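PDB 4MC8: (2Z,6E)-hedycaryol synthase from Kitasatospora setae, which catalyses the magnesium-dependent cyclisation of (2E,6E)-farnesyl diphosphate, through 1,11-ring closure and water addition, to the sesquiterpene alcohol (2Z,6E)-hedycaryol, releasing diphosphate. Local coordinates for residues A[103-108]-A[149-154]; A[174-179]-A[212-217]; A[218-223]-A[304-309]. All blocks are in the same frame, centred on the assembly; numbering follows the deposited sequence.

Overall arrangement
The three contacts follow one another along the chain of this all-helical terpene cyclase, each closing before the next opens. Interaction 1 joins helix 98-107 to helix 136-158, interaction 2 crosses helix 168-178 over helix 204-225, and interaction 3 sets helix 204-225 beside helix 286-312. The centres of interactions 1 and 2 are about 18 Å apart, and they touch where Phe-149 and Thr-152 pack on Ser-178. Interactions 2 and 3 share helix 204-225, with centres about 11 Å apart; the salt bridge from Arg-175 to Asp-222 links them. Interactions 1 and 3, centres about 25 Å apart, lie on opposite sides of the chain's centre. The contacts hold Phe-149, important for cation stabilisation, and Arg-175 and Asn-221, assigned by similarity to substrate and magnesium binding.

Interaction 1 of 3, residues A[103-108]-A[149-154]; sequences ELRGTL and FLQTYT
Leu-104 and Arg-105 meet Leu-150 and Gln-151 where two helices run nearly antiparallel, at 165°, with axes 10.8 Å apart at closest. At that spacing the side chains, not the backbones, make the contact. Leu-150 fills the middle: its CD2 methyl rests on CB of Leu-104 at 4.0 Å and comes within 4.5 Å of CD1 of Leu-108, and the same CD2 methyl meets the aliphatic CG of Arg-105 at 4.3 Å. A branched, wholly apolar leucine suits this buried seam, which Ile-81 and Leu-123 extend around Leu-104. Here helix 98-107 covers the outer side of helix 136-158 within the class I terpene cyclase fold. The neighbouring Phe-149, which is important for stabilising the cation at C-11, makes no contact with 103-108; its ring instead meets Trp-183 edge-to-face. Towards solvent the contact turns polar. Arg-105 bends at chi3 (57°), bringing NH1 to OE1 of Gln-151 for a hydrogen bond of 2.7 Å. The oxygen lies close to the guanidinium plane, but NH1 approaches it from well above the amide plane and off its lone pairs. Gln-151 CG is anti to the backbone N (chi1 -164°), and the extended chain carries the amide out to this meeting. Arginine and glutamine fit the exposed margin because both are long and polar; Glu-147 and Asp-102 add only weak, long ion pairs at Arg-105 NE.

Interaction 2 of 3, residues A[174-179]-A[212-217]; sequences RRMYSV and AGALHI
Met-176 and Ala-214 come together where two helices cross almost at right angles (82°); the CA atoms of Met-176 and Ala-214 are 5.4 Å apart. The contact across the segments is made by van der Waals packing. Alanine suits the crossing because its single methyl lets the backbones close in: CB of Ala-214 lies 3.7 Å from the carbonyl O of Met-176, a buried oxygen with no polar partner in the model. On one flank Leu-215 puts CD2 against the turn of Met-176, 3.7 Å from its N and 3.9 Å from its CB. On the other, Val-179 divides its two methyls between two neighbours. CG1, lodged between backbone N and carbonyl carbon (chi1 70°), touches CB of Ala-214 at 4.1 Å, while CG2 meets CG2 of Ile-217 as those side chains cross squarely. Beyond CB, Met-176 leads away from the crossing, and its CG sits over the centre of the Tyr-177 ring. No hydrogen bond crosses the segments; beside the packing, Arg-175 donates from NH1 to OG of Ser-178 at 3.3 Å, close to the guanidinium plane. Its NH2 forms a salt bridge to Asp-222, which would limit rotation of the group. Arg-175 is assigned to substrate binding by similarity; where helix 168-178 gives way to helix 181-188, the arrangement is consistent with the sensor-linker-effector triad of class I terpene cyclases.

Interaction 3 of 3, residues A[218-223]-A[304-309]; sequences ALVNDV and SGQLVW
The amide of Gln-306 is the central flat group, with Val-220 packed against it and the amide of Asn-221 meeting it from its nitrogen end. CG1 of Val-220 is 3.6 Å from the amide carbon CD of Gln-306 and 3.5 Å from its OE1, so a hydrocarbon branch covers part of the group. The two amides stand almost perpendicular, 87° apart, with NE2 of Gln-306 3.3 Å from CG of Asn-221. The Asn-221 amide also approaches the Trp-309 ring at its edge, near the ring plane. Gln-306 reaches across because CG is anti to its backbone N (chi1 178°) and the chain beyond stays extended; glutamine is long enough to bridge axes 11.0 Å apart, and its NE2 donates to the backbone O of Ile-217, just before Ala-218. Replacing Gln-306 by an alanine removes the amide and is likely to leave the Ile-217 carbonyl without its side-chain donor and to uncover one side of Val-220. Beside the amide, Val-220 CG1 touches Leu-307 CD1 at 4.2 Å, a small apolar contact suited to branched side chains between helices that run nearly parallel, at 20°. A buffer molecule, probably from the crystallisation liquor, lies about 3 Å from the Gln-306 side chain (nearest atoms), consistent with a pocket beside it. Asn-221 opens the NXXXSXXXE motif and is assigned by similarity to the third magnesium, together with Ser-225 and Glu-229; Gln-306 of helix 286-312 is thus probably a second-shell neighbour of the NSE metal site of a class I terpene synthase.

Interaction 1 of 3, residues A[103-108]-A[149-154]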
ATOM      1  N   GLU A 103      -3.053 -20.295  -3.961  1.00 77.35           N
ATOM      2  CA  GLU A 103      -2.705 -20.367  -5.383  1.00 82.24           C
ATOM      3  C   GLU A 103      -1.982 -19.101  -5.845  1.00 76.04           C
ATOM      4  O   GLU A 103      -0.944 -19.192  -6.506  1.00 77.16           O
ATOM      5  CB  GLU A 103      -3.934 -20.633  -6.261  1.00 89.97           C
ATOM      6  CG  GLU A 103      -3.590 -20.860  -7.731  1.00 90.44           C
ATOM      7  CD  GLU A 103      -4.799 -21.152  -8.597  1.00 92.01           C
ATOM      8  OE1 GLU A 103      -5.744 -20.335  -8.625  1.00 98.74           O
ATOM      9  OE2 GLU A 103      -4.797 -22.199  -9.271  1.00 82.05           O
ATOM     10  N   LEU A 104      -2.531 -17.937  -5.491  1.00 64.03           N
ATOM     11  CA  LEU A 104      -1.894 -16.654  -5.788  1.00 62.37           C
ATOM     12  C   LEU A 104      -0.476 -16.603  -5.220  1.00 64.77           C
ATOM     13  O   LEU A 104       0.467 -16.217  -5.924  1.00 70.03           O
ATOM     14  CB  LEU A 104      -2.729 -15.485  -5.244  1.00 55.21           C
ATOM     15  CG  LEU A 104      -4.056 -15.208  -5.964  1.00 63.08           C
ATOM     16  CD1 LEU A 104      -4.855 -14.119  -5.258  1.00 61.37           C
ATOM     17  CD2 LEU A 104      -3.835 -14.849  -7.427  1.00 57.47           C
ATOM     18  N   ARG A 105      -0.334 -17.031  -3.962  1.00 61.88           N
ATOM     19  CA  ARG A 105       0.960 -17.045  -3.276  1.00 57.80           C
ATOM     20  C   ARG A 105       2.012 -17.891  -3.995  1.00 57.45           C
ATOM     21  O   ARG A 105       3.163 -17.461  -4.137  1.00 58.85           O
ATOM     22  CB  ARG A 105       0.792 -17.487  -1.821  1.00 58.42           C
ATOM     23  CG  ARG A 105       0.198 -16.399  -0.924  1.00 62.05           C
ATOM     24  CD  ARG A 105      -0.532 -16.988   0.274  1.00 70.18           C
ATOM     25  NE  ARG A 105       0.326 -17.857   1.079  1.00 81.83           N
ATOM     26  CZ  ARG A 105       0.722 -17.591   2.321  1.00 89.67           C
ATOM     27  NH1 ARG A 105       0.333 -16.477   2.933  1.00 93.09           N
ATOM     28  NH2 ARG A 105       1.504 -18.455   2.958  1.00 99.64           N
ATOM     29  N   GLY A 106       1.604 -19.084  -4.439  1.00 53.78           N
ATOM     30  CA  GLY A 106       2.442 -19.975  -5.248  1.00 52.13           C
ATOM     31  C   GLY A 106       3.025 -19.337  -6.497  1.00 56.59           C
ATOM     32  O   GLY A 106       4.209 -19.534  -6.784  1.00 54.84           O
ATOM     33  N   THR A 107       2.213 -18.544  -7.220  1.00 58.52           N
ATOM     34  CA  THR A 107       2.682 -17.887  -8.455  1.00 60.61           C
ATOM     35  C   THR A 107       3.883 -16.981  -8.204  1.00 56.91           C
ATOM     36  O   THR A 107       4.695 -16.751  -9.103  1.00 54.59           O
ATOM     37  CB  THR A 107       1.599 -17.051  -9.162  1.00 63.05           C
ATOM     38  OG1 THR A 107       1.423 -15.809  -8.463  1.00 73.81           O
ATOM     39  CG2 THR A 107       0.286 -17.775  -9.196  1.00 55.94           C
ATOM     40  N   LEU A 108       3.977 -16.453  -6.979  1.00 53.45           N
ATOM     41  CA  LEU A 108       5.115 -15.625  -6.577  1.00 52.13           C
ATOM     42  C   LEU A 108       6.399 -16.444  -6.385  1.00 49.16           C
ATOM     43  O   LEU A 108       7.502 -15.890  -6.339  1.00 46.79           O
ATOM     44  CB  LEU A 108       4.785 -14.810  -5.313  1.00 49.76           C
ATOM     45  CG  LEU A 108       3.560 -13.879  -5.360  1.00 56.57           C
ATOM     46  CD1 LEU A 108       3.204 -13.365  -3.970  1.00 54.62           C
ATOM     47  CD2 LEU A 108       3.759 -12.714  -6.322  1.00 58.54           C
ATOM     48  N   PHE A 149       0.418  -9.022   2.633  1.00 50.09           N
ATOM     49  CA  PHE A 149      -0.817  -8.372   2.199  1.00 49.93           C
ATOM     50  C   PHE A 149      -1.899  -9.401   1.858  1.00 47.99           C
ATOM     51  O   PHE A 149      -3.006  -9.342   2.378  1.00 55.62           O
ATOM     52  CB  PHE A 149      -0.514  -7.471   0.989  1.00 44.48           C
ATOM     53  CG  PHE A 149      -1.737  -6.938   0.287  1.00 51.62           C
ATOM     54  CD1 PHE A 149      -2.512  -5.933   0.864  1.00 51.45           C
ATOM     55  CD2 PHE A 149      -2.103  -7.424  -0.970  1.00 51.20           C
ATOM     56  CE1 PHE A 149      -3.631  -5.440   0.211  1.00 52.11           C
ATOM     57  CE2 PHE A 149      -3.226  -6.940  -1.626  1.00 48.92           C
ATOM     58  CZ  PHE A 149      -3.988  -5.938  -1.033  1.00 50.74           C
ATOM     59  N   LEU A 150      -1.560 -10.337   0.984  1.00 50.53           N
ATOM     60  CA  LEU A 150      -2.480 -11.402   0.579  1.00 50.68           C
ATOM     61  C   LEU A 150      -2.929 -12.266   1.760  1.00 56.26           C
ATOM     62  O   LEU A 150      -4.094 -12.665   1.839  1.00 61.14           O
ATOM     63  CB  LEU A 150      -1.814 -12.253  -0.489  1.00 49.81           C
ATOM     64  CG  LEU A 150      -2.190 -12.166  -1.973  1.00 54.90           C
ATOM     65  CD1 LEU A 150      -2.591 -10.791  -2.467  1.00 58.31           C
ATOM     66  CD2 LEU A 150      -1.050 -12.732  -2.806  1.00 56.13           C
ATOM     67  N   GLN A 151      -2.002 -12.533   2.681  1.00 57.15           N
ATOM     68  CA  GLN A 151      -2.278 -13.342   3.866  1.00 56.61           C
ATOM     69  C   GLN A 151      -3.297 -12.685   4.795  1.00 53.44           C
ATOM     70  O   GLN A 151      -4.057 -13.381   5.464  1.00 62.56           O
ATOM     71  CB  GLN A 151      -0.982 -13.639   4.617  1.00 65.50           C
ATOM     72  CG  GLN A 151      -1.084 -14.764   5.632  1.00 84.96           C
ATOM     73  CD  GLN A 151       0.265 -15.368   5.970  1.00108.87           C
ATOM     74  OE1 GLN A 151       1.226 -15.254   5.204  1.00111.60           O
ATOM     75  NE2 GLN A 151       0.344 -16.026   7.122  1.00132.43           N
ATOM     76  N   THR A 152      -3.327 -11.354   4.829  1.00 56.09           N
ATOM     77  CA  THR A 152      -4.327 -10.661   5.654  1.00 56.96           C
ATOM     78  C   THR A 152      -5.765 -11.015   5.238  1.00 55.27           C
ATOM     79  O   THR A 152      -6.677 -10.929   6.054  1.00 59.32           O
ATOM     80  CB  THR A 152      -4.120  -9.120   5.758  1.00 54.05           C
ATOM     81  OG1 THR A 152      -4.422  -8.486   4.508  1.00 54.35           O
ATOM     82  CG2 THR A 152      -2.691  -8.762   6.198  1.00 46.72           C
ATOM     83  N   TYR A 153      -5.953 -11.445   3.988  1.00 63.05           N
ATOM     84  CA  TYR A 153      -7.262 -11.920   3.515  1.00 66.38           C
ATOM     85  C   TYR A 153      -7.728 -13.216   4.181  1.00 67.76           C
ATOM     86  O   TYR A 153      -8.916 -13.377   4.440  1.00 67.95           O
ATOM     87  CB  TYR A 153      -7.275 -12.108   1.993  1.00 65.80           C
ATOM     88  CG  TYR A 153      -7.438 -10.829   1.204  1.00 71.78           C
ATOM     89  CD1 TYR A 153      -8.692 -10.237   1.045  1.00 67.70           C
ATOM     90  CD2 TYR A 153      -6.340 -10.217   0.603  1.00 77.12           C
ATOM     91  CE1 TYR A 153      -8.845  -9.065   0.316  1.00 72.75           C
ATOM     92  CE2 TYR A 153      -6.480  -9.045  -0.127  1.00 74.82           C
ATOM     93  CZ  TYR A 153      -7.733  -8.474  -0.271  1.00 73.17           C
ATOM     94  OH  TYR A 153      -7.867  -7.311  -0.998  1.00 72.42           O
ATOM     95  N   THR A 154      -6.795 -14.132   4.441  1.00 72.19           N
ATOM     96  CA  THR A 154      -7.110 -15.416   5.085  1.00 73.29           C
ATOM     97  C   THR A 154      -7.233 -15.263   6.599  1.00 78.66           C
ATOM     98  O   THR A 154      -8.054 -15.927   7.235  1.00 76.69           O
ATOM     99  CB  THR A 154      -6.053 -16.499   4.771  1.00 70.51           C
ATOM    100  OG1 THR A 154      -4.808 -16.172   5.404  1.00 72.59           O
ATOM    101  CG2 THR A 154      -5.837 -16.601   3.287  1.00 73.92           C
TER

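Interaction 2 of 3, residues A[174-179]-A[212-217]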
ATOM      1  N   ARG A 174      -1.265  -6.407  11.854  1.00 53.07           N
ATOM      2  CA  ARG A 174      -1.795  -6.903  10.580  1.00 60.76           C
ATOM      3  C   ARG A 174      -2.052  -5.762   9.588  1.00 55.97           C
ATOM      4  O   ARG A 174      -1.730  -5.867   8.394  1.00 53.66           O
ATOM      5  CB  ARG A 174      -3.093  -7.704  10.823  1.00 62.61           C
ATOM      6  CG  ARG A 174      -3.945  -7.947   9.584  1.00 67.02           C
ATOM      7  CD  ARG A 174      -5.140  -8.856   9.846  1.00 67.63           C
ATOM      8  NE  ARG A 174      -6.260  -8.145  10.466  1.00 66.53           N
ATOM      9  CZ  ARG A 174      -6.541  -8.175  11.765  1.00 74.47           C
ATOM     10  NH1 ARG A 174      -7.578  -7.494  12.235  1.00 84.11           N
ATOM     11  NH2 ARG A 174      -5.794  -8.894  12.598  1.00 69.99           N
ATOM     12  N   ARG A 175      -2.634  -4.679  10.104  1.00 52.95           N
ATOM     13  CA  ARG A 175      -3.057  -3.528   9.311  1.00 50.87           C
ATOM     14  C   ARG A 175      -1.914  -2.846   8.541  1.00 48.03           C
ATOM     15  O   ARG A 175      -2.116  -2.365   7.419  1.00 45.37           O
ATOM     16  CB  ARG A 175      -3.778  -2.519  10.223  1.00 51.17           C
ATOM     17  CG  ARG A 175      -4.505  -1.387   9.521  1.00 48.03           C
ATOM     18  CD  ARG A 175      -5.607  -1.866   8.585  1.00 55.39           C
ATOM     19  NE  ARG A 175      -6.335  -0.727   8.020  1.00 56.91           N
ATOM     20  CZ  ARG A 175      -6.437  -0.455   6.722  1.00 50.07           C
ATOM     21  NH1 ARG A 175      -5.877  -1.254   5.819  1.00 48.65           N
ATOM     22  NH2 ARG A 175      -7.118   0.609   6.321  1.00 51.01           N
ATOM     23  N   MET A 176      -0.728  -2.796   9.147  1.00 44.46           N
ATOM     24  CA  MET A 176       0.476  -2.275   8.481  1.00 46.57           C
ATOM     25  C   MET A 176       0.684  -2.944   7.116  1.00 48.82           C
ATOM     26  O   MET A 176       1.149  -2.307   6.159  1.00 45.96           O
ATOM     27  CB  MET A 176       1.697  -2.469   9.391  1.00 52.11           C
ATOM     28  CG  MET A 176       3.001  -2.747   8.675  1.00 50.12           C
ATOM     29  SD  MET A 176       4.407  -2.893   9.780  1.00 50.02           S
ATOM     30  CE  MET A 176       5.700  -2.644   8.566  1.00 47.44           C
ATOM     31  N   TYR A 177       0.321  -4.220   7.025  1.00 46.86           N
ATOM     32  CA  TYR A 177       0.464  -4.953   5.766  1.00 46.66           C
ATOM     33  C   TYR A 177      -0.807  -4.947   4.911  1.00 50.25           C
ATOM     34  O   TYR A 177      -0.714  -4.853   3.679  1.00 48.34           O
ATOM     35  CB  TYR A 177       1.009  -6.371   6.003  1.00 45.31           C
ATOM     36  CG  TYR A 177       2.381  -6.347   6.641  1.00 45.52           C
ATOM     37  CD1 TYR A 177       3.498  -5.923   5.916  1.00 45.88           C
ATOM     38  CD2 TYR A 177       2.562  -6.710   7.981  1.00 45.53           C
ATOM     39  CE1 TYR A 177       4.759  -5.878   6.500  1.00 44.00           C
ATOM     40  CE2 TYR A 177       3.818  -6.663   8.574  1.00 47.41           C
ATOM     41  CZ  TYR A 177       4.911  -6.246   7.828  1.00 47.79           C
ATOM     42  OH  TYR A 177       6.161  -6.185   8.397  1.00 50.96           O
ATOM     43  N   SER A 178      -1.983  -5.012   5.547  1.00 48.39           N
ATOM     44  CA  SER A 178      -3.239  -5.034   4.784  1.00 44.27           C
ATOM     45  C   SER A 178      -3.476  -3.741   4.002  1.00 46.56           C
ATOM     46  O   SER A 178      -4.125  -3.765   2.948  1.00 52.73           O
ATOM     47  CB  SER A 178      -4.443  -5.351   5.675  1.00 48.84           C
ATOM     48  OG  SER A 178      -4.771  -4.247   6.515  1.00 50.82           O
ATOM     49  N   VAL A 179      -2.944  -2.622   4.508  1.00 47.28           N
ATOM     50  CA  VAL A 179      -3.085  -1.322   3.840  1.00 44.07           C
ATOM     51  C   VAL A 179      -2.294  -1.314   2.527  1.00 44.63           C
ATOM     52  O   VAL A 179      -2.605  -0.549   1.613  1.00 49.74           O
ATOM     53  CB  VAL A 179      -2.700  -0.132   4.765  1.00 44.94           C
ATOM     54  CG1 VAL A 179      -1.202  -0.085   5.045  1.00 45.07           C
ATOM     55  CG2 VAL A 179      -3.197   1.190   4.188  1.00 44.07           C
ATOM     56  N   ALA A 212       5.466   3.236  10.728  1.00 37.83           N
ATOM     57  CA  ALA A 212       4.712   4.424  11.156  1.00 35.88           C
ATOM     58  C   ALA A 212       3.969   5.061   9.980  1.00 36.94           C
ATOM     59  O   ALA A 212       2.795   5.440  10.105  1.00 37.24           O
ATOM     60  CB  ALA A 212       5.615   5.434  11.854  1.00 36.95           C
ATOM     61  N   GLY A 213       4.656   5.165   8.840  1.00 35.79           N
ATOM     62  CA  GLY A 213       4.060   5.644   7.596  1.00 34.40           C
ATOM     63  C   GLY A 213       2.843   4.838   7.151  1.00 35.73           C
ATOM     64  O   GLY A 213       1.781   5.417   6.866  1.00 36.25           O
ATOM     65  N   ALA A 214       2.999   3.505   7.078  1.00 35.33           N
ATOM     66  CA  ALA A 214       1.898   2.595   6.750  1.00 36.02           C
ATOM     67  C   ALA A 214       0.708   2.746   7.713  1.00 38.32           C
ATOM     68  O   ALA A 214      -0.444   2.845   7.269  1.00 36.03           O
ATOM     69  CB  ALA A 214       2.382   1.137   6.706  1.00 36.30           C
ATOM     70  N   LEU A 215       0.987   2.790   9.020  1.00 38.10           N
ATOM     71  CA  LEU A 215      -0.073   2.898  10.024  1.00 40.41           C
ATOM     72  C   LEU A 215      -0.784   4.257   9.993  1.00 38.61           C
ATOM     73  O   LEU A 215      -2.004   4.322  10.157  1.00 45.00           O
ATOM     74  CB  LEU A 215       0.458   2.576  11.432  1.00 44.13           C
ATOM     75  CG  LEU A 215       0.783   1.087  11.650  1.00 41.86           C
ATOM     76  CD1 LEU A 215       1.315   0.811  13.054  1.00 43.77           C
ATOM     77  CD2 LEU A 215      -0.435   0.220  11.341  1.00 41.97           C
ATOM     78  N   HIS A 216      -0.036   5.335   9.755  1.00 36.94           N
ATOM     79  CA  HIS A 216      -0.646   6.676   9.654  1.00 35.97           C
ATOM     80  C   HIS A 216      -1.702   6.676   8.535  1.00 38.96           C
ATOM     81  O   HIS A 216      -2.834   7.132   8.728  1.00 41.23           O
ATOM     82  CB  HIS A 216       0.435   7.740   9.394  1.00 36.94           C
ATOM     83  CG  HIS A 216      -0.070   9.147   9.421  1.00 37.69           C
ATOM     84  ND1 HIS A 216      -0.772   9.711   8.374  1.00 38.76           N
ATOM     85  CD2 HIS A 216       0.038  10.115  10.366  1.00 40.16           C
ATOM     86  CE1 HIS A 216      -1.082  10.963   8.682  1.00 37.04           C
ATOM     87  NE2 HIS A 216      -0.598  11.232   9.882  1.00 37.29           N
ATOM     88  N   ILE A 217      -1.331   6.120   7.381  1.00 40.56           N
ATOM     89  CA  ILE A 217      -2.215   6.061   6.221  1.00 41.12           C
ATOM     90  C   ILE A 217      -3.411   5.137   6.474  1.00 42.85           C
ATOM     91  O   ILE A 217      -4.552   5.488   6.165  1.00 42.42           O
ATOM     92  CB  ILE A 217      -1.423   5.632   4.973  1.00 42.27           C
ATOM     93  CG1 ILE A 217      -0.463   6.756   4.535  1.00 39.00           C
ATOM     94  CG2 ILE A 217      -2.352   5.199   3.841  1.00 39.60           C
ATOM     95  CD1 ILE A 217       0.634   6.212   3.613  1.00 39.64           C
TER

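Interaction 3 of 3, residues A[218-223]-A[304-309]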
ATOM      1  N   ALA A 218      -3.152   3.973   7.065  1.00 44.83           N
ATOM      2  CA  ALA A 218      -4.214   3.009   7.382  1.00 44.74           C
ATOM      3  C   ALA A 218      -5.260   3.578   8.352  1.00 45.41           C
ATOM      4  O   ALA A 218      -6.467   3.389   8.149  1.00 48.53           O
ATOM      5  CB  ALA A 218      -3.616   1.726   7.932  1.00 41.88           C
ATOM      6  N   LEU A 219      -4.791   4.281   9.389  1.00 43.68           N
ATOM      7  CA  LEU A 219      -5.658   4.781  10.445  1.00 46.00           C
ATOM      8  C   LEU A 219      -6.495   5.940   9.940  1.00 48.87           C
ATOM      9  O   LEU A 219      -7.669   6.049  10.294  1.00 52.30           O
ATOM     10  CB  LEU A 219      -4.860   5.191  11.694  1.00 44.32           C
ATOM     11  CG  LEU A 219      -4.190   4.054  12.479  1.00 44.40           C
ATOM     12  CD1 LEU A 219      -3.273   4.618  13.554  1.00 48.86           C
ATOM     13  CD2 LEU A 219      -5.221   3.118  13.092  1.00 47.22           C
ATOM     14  N   VAL A 220      -5.892   6.787   9.100  1.00 48.52           N
ATOM     15  CA  VAL A 220      -6.634   7.840   8.383  1.00 51.73           C
ATOM     16  C   VAL A 220      -7.716   7.196   7.492  1.00 48.31           C
ATOM     17  O   VAL A 220      -8.848   7.672   7.439  1.00 48.93           O
ATOM     18  CB  VAL A 220      -5.682   8.771   7.579  1.00 49.82           C
ATOM     19  CG1 VAL A 220      -6.443   9.654   6.593  1.00 41.65           C
ATOM     20  CG2 VAL A 220      -4.842   9.629   8.523  1.00 43.03           C
ATOM     21  N   ASN A 221      -7.368   6.093   6.830  1.00 49.45           N
ATOM     22  CA  ASN A 221      -8.343   5.300   6.056  1.00 49.95           C
ATOM     23  C   ASN A 221      -9.491   4.726   6.878  1.00 51.23           C
ATOM     24  O   ASN A 221     -10.634   4.723   6.424  1.00 57.90           O
ATOM     25  CB  ASN A 221      -7.651   4.191   5.264  1.00 47.57           C
ATOM     26  CG  ASN A 221      -7.082   4.692   3.957  1.00 55.04           C
ATOM     27  OD1 ASN A 221      -6.177   4.089   3.393  1.00 60.86           O
ATOM     28  ND2 ASN A 221      -7.602   5.814   3.476  1.00 50.11           N
ATOM     29  N   ASP A 222      -9.182   4.248   8.081  1.00 51.11           N
ATOM     30  CA  ASP A 222     -10.200   3.745   9.000  1.00 52.69           C
ATOM     31  C   ASP A 222     -11.220   4.828   9.362  1.00 56.16           C
ATOM     32  O   ASP A 222     -12.423   4.552   9.407  1.00 59.06           O
ATOM     33  CB  ASP A 222      -9.555   3.172  10.269  1.00 51.16           C
ATOM     34  CG  ASP A 222      -8.851   1.840  10.029  1.00 55.41           C
ATOM     35  OD1 ASP A 222      -8.812   1.366   8.870  1.00 55.34           O
ATOM     36  OD2 ASP A 222      -8.329   1.266  11.012  1.00 57.81           O
ATOM     37  N   VAL A 223     -10.740   6.050   9.611  1.00 53.22           N
ATOM     38  CA  VAL A 223     -11.621   7.180   9.937  1.00 53.75           C
ATOM     39  C   VAL A 223     -12.508   7.572   8.755  1.00 54.98           C
ATOM     40  O   VAL A 223     -13.705   7.768   8.925  1.00 66.66           O
ATOM     41  CB  VAL A 223     -10.855   8.417  10.471  1.00 49.29           C
ATOM     42  CG1 VAL A 223     -11.815   9.567  10.734  1.00 49.40           C
ATOM     43  CG2 VAL A 223     -10.120   8.074  11.754  1.00 51.50           C
ATOM     44  N   SER A 304       0.831  13.332   2.973  1.00 38.35           N
ATOM     45  CA  SER A 304       0.051  14.510   2.521  1.00 42.31           C
ATOM     46  C   SER A 304      -0.803  14.199   1.285  1.00 40.07           C
ATOM     47  O   SER A 304      -1.944  14.659   1.162  1.00 43.02           O
ATOM     48  CB  SER A 304       0.948  15.727   2.251  1.00 38.71           C
ATOM     49  OG  SER A 304       1.650  16.112   3.421  1.00 41.34           O
ATOM     50  N   GLY A 305      -0.242  13.415   0.370  1.00 40.42           N
ATOM     51  CA  GLY A 305      -0.955  12.970  -0.830  1.00 42.10           C
ATOM     52  C   GLY A 305      -2.289  12.283  -0.564  1.00 44.64           C
ATOM     53  O   GLY A 305      -3.258  12.505  -1.298  1.00 44.18           O
ATOM     54  N   GLN A 306      -2.339  11.457   0.485  1.00 41.15           N
ATOM     55  CA  GLN A 306      -3.555  10.730   0.855  1.00 39.53           C
ATOM     56  C   GLN A 306      -4.704  11.680   1.114  1.00 44.10           C
ATOM     57  O   GLN A 306      -5.854  11.403   0.749  1.00 48.56           O
ATOM     58  CB  GLN A 306      -3.330   9.893   2.110  1.00 43.81           C
ATOM     59  CG  GLN A 306      -4.580   9.151   2.561  1.00 48.25           C
ATOM     60  CD  GLN A 306      -4.419   8.447   3.886  1.00 51.68           C
ATOM     61  OE1 GLN A 306      -3.603   8.845   4.731  1.00 44.51           O
ATOM     62  NE2 GLN A 306      -5.217   7.396   4.088  1.00 50.56           N
ATOM     63  N   LEU A 307      -4.388  12.800   1.753  1.00 43.10           N
ATOM     64  CA  LEU A 307      -5.419  13.731   2.180  1.00 45.03           C
ATOM     65  C   LEU A 307      -6.133  14.317   0.960  1.00 50.17           C
ATOM     66  O   LEU A 307      -7.368  14.426   0.932  1.00 48.35           O
ATOM     67  CB  LEU A 307      -4.806  14.828   3.061  1.00 43.74           C
ATOM     68  CG  LEU A 307      -4.917  14.726   4.590  1.00 46.36           C
ATOM     69  CD1 LEU A 307      -5.047  13.314   5.132  1.00 45.25           C
ATOM     70  CD2 LEU A 307      -3.785  15.481   5.294  1.00 45.39           C
ATOM     71  N   VAL A 308      -5.348  14.638  -0.067  1.00 50.27           N
ATOM     72  CA  VAL A 308      -5.878  15.320  -1.245  1.00 52.36           C
ATOM     73  C   VAL A 308      -6.593  14.321  -2.150  1.00 53.33           C
ATOM     74  O   VAL A 308      -7.602  14.656  -2.770  1.00 53.31           O
ATOM     75  CB  VAL A 308      -4.781  16.125  -1.976  1.00 52.63           C
ATOM     76  CG1 VAL A 308      -5.277  16.633  -3.323  1.00 58.44           C
ATOM     77  CG2 VAL A 308      -4.344  17.309  -1.118  1.00 50.61           C
ATOM     78  N   TRP A 309      -6.072  13.094  -2.193  1.00 57.02           N
ATOM     79  CA  TRP A 309      -6.715  11.975  -2.878  1.00 57.81           C
ATOM     80  C   TRP A 309      -8.121  11.687  -2.334  1.00 63.84           C
ATOM     81  O   TRP A 309      -9.050  11.476  -3.116  1.00 65.92           O
ATOM     82  CB  TRP A 309      -5.829  10.726  -2.808  1.00 51.96           C
ATOM     83  CG  TRP A 309      -6.461   9.492  -3.378  1.00 49.88           C
ATOM     84  CD1 TRP A 309      -6.744   9.247  -4.692  1.00 51.35           C
ATOM     85  CD2 TRP A 309      -6.888   8.331  -2.648  1.00 57.16           C
ATOM     86  NE1 TRP A 309      -7.323   8.003  -4.826  1.00 54.15           N
ATOM     87  CE2 TRP A 309      -7.422   7.419  -3.588  1.00 57.56           C
ATOM     88  CE3 TRP A 309      -6.868   7.971  -1.289  1.00 56.45           C
ATOM     89  CZ2 TRP A 309      -7.931   6.161  -3.214  1.00 61.54           C
ATOM     90  CZ3 TRP A 309      -7.374   6.726  -0.917  1.00 66.19           C
ATOM     91  CH2 TRP A 309      -7.897   5.833  -1.879  1.00 56.78           C
TER